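Local coordinates for galactose mutarotase-like protein (Clostridium acetobutylicum, PDB 3OS7) that probably binds carbohydrate and may interconvert the anomers of an aldose sugar, at residues Q230-Y233 against G237-V240. Numbering follows the deposited sequence.
Sequences QKEY and GVAV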
# COMPACT_ATOMS: atom_id res chain seq x y z
N GLN A 230 7.90 4.88 20.14
CA GLN A 230 6.77 4.14 19.53
C GLN A 230 5.44 4.56 20.17
O GLN A 230 4.40 4.56 19.53
CB GLN A 230 6.97 2.61 19.66
CG GLN A 230 8.25 2.09 19.04
CD GLN A 230 8.58 0.66 19.39
OE1 GLN A 230 7.91 0.02 20.19
NE2 GLN A 230 9.65 0.15 18.79
N LYS A 231 5.48 4.94 21.45
CA LYS A 231 4.28 5.34 22.15
C LYS A 231 3.64 6.56 21.53
O LYS A 231 2.42 6.72 21.62
CB LYS A 231 4.59 5.62 23.62
CG LYS A 231 5.03 4.35 24.34
CD LYS A 231 5.07 4.56 25.88
CE LYS A 231 5.76 3.40 26.58
NZ LYS A 231 5.93 3.58 28.06
N GLU A 232 4.44 7.39 20.87
CA GLU A 232 3.94 8.62 20.27
C GLU A 232 3.05 8.37 19.06
O GLU A 232 2.25 9.22 18.68
CB GLU A 232 5.10 9.52 19.84
CG GLU A 232 6.07 10.00 20.97
CD GLU A 232 7.39 10.63 20.37
OE1 GLU A 232 7.34 11.37 19.34
OE2 GLU A 232 8.49 10.38 20.93
N TYR A 233 3.17 7.21 18.44
CA TYR A 233 2.24 6.89 17.36
C TYR A 233 0.78 6.94 17.81
O TYR A 233 -0.09 7.17 16.99
CB TYR A 233 2.55 5.54 16.70
CG TYR A 233 3.81 5.49 15.88
CD1 TYR A 233 3.95 6.28 14.73
CD2 TYR A 233 4.83 4.61 16.20
CE1 TYR A 233 5.09 6.21 13.97
CE2 TYR A 233 5.99 4.55 15.44
CZ TYR A 233 6.10 5.34 14.33
OH TYR A 233 7.23 5.29 13.54
N GLY A 237 2.11 11.85 17.99
CA GLY A 237 2.65 11.57 16.67
C GLY A 237 4.17 11.61 16.65
O GLY A 237 4.80 12.35 17.42
N VAL A 238 4.75 10.79 15.76
CA VAL A 238 6.20 10.68 15.60
C VAL A 238 6.67 11.69 14.52
O VAL A 238 6.06 11.80 13.47
CB VAL A 238 6.59 9.25 15.22
CG1 VAL A 238 8.04 9.17 14.77
CG2 VAL A 238 6.34 8.28 16.42
N ALA A 239 7.75 12.42 14.81
CA ALA A 239 8.37 13.34 13.83
C ALA A 239 9.17 12.46 12.89
O ALA A 239 10.33 12.15 13.13
CB ALA A 239 9.28 14.37 14.52
N VAL A 240 8.51 12.02 11.83
CA VAL A 240 9.02 10.96 10.98
C VAL A 240 10.29 11.35 10.23
O VAL A 240 11.05 10.49 9.85
CB VAL A 240 7.92 10.49 9.98
CG1 VAL A 240 7.49 11.64 9.07
CG2 VAL A 240 8.36 9.31 9.16
O HOH W 1 9.05 11.89 17.28
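Val238 lays one methyl, CG2, over the face of the Tyr233 ring, 3.5 Å from its centroid and 12° off the ring normal, a CH-pi contact. The methyl sits nearly over the centre, slightly toward the CD1-CE1 bond, with Tyr233 CE1 3.4 Å from Val238 CG2. At chi1 168° CG2 lies anti to the carbonyl carbon, beside the backbone N, which turns this branch onto the ring. Glu232 CB touches the same methyl, 3.8 Å from Val238 CG2. Beyond the pair, Phe249 meets the tyrosine ring at a steep angle, and Ile245 touches both Tyr233 and Val238.

One direct backbone bond and one water-mediated link from the Glu232 carboxylate make up the polar part. Gly237 N donates to Glu232 O over 2.7 Å, a short but bent bond (137° at the hydrogen). A water links the two segments, donating to Glu232 OE1 and accepting from Ala239 N at 2.8 Å. Val238 and Tyr233 also bond through their backbones to Val203 and Ile205 of strand 201-213.

The chemistry thus divides the hold of the turn at 230-233 on residues 237-240 of the same loop: apolar packing on the buried Tyr233 side, and a direct and a water-mediated hydrogen bond at Glu232, within the connection between strands 222-224 and 246-256.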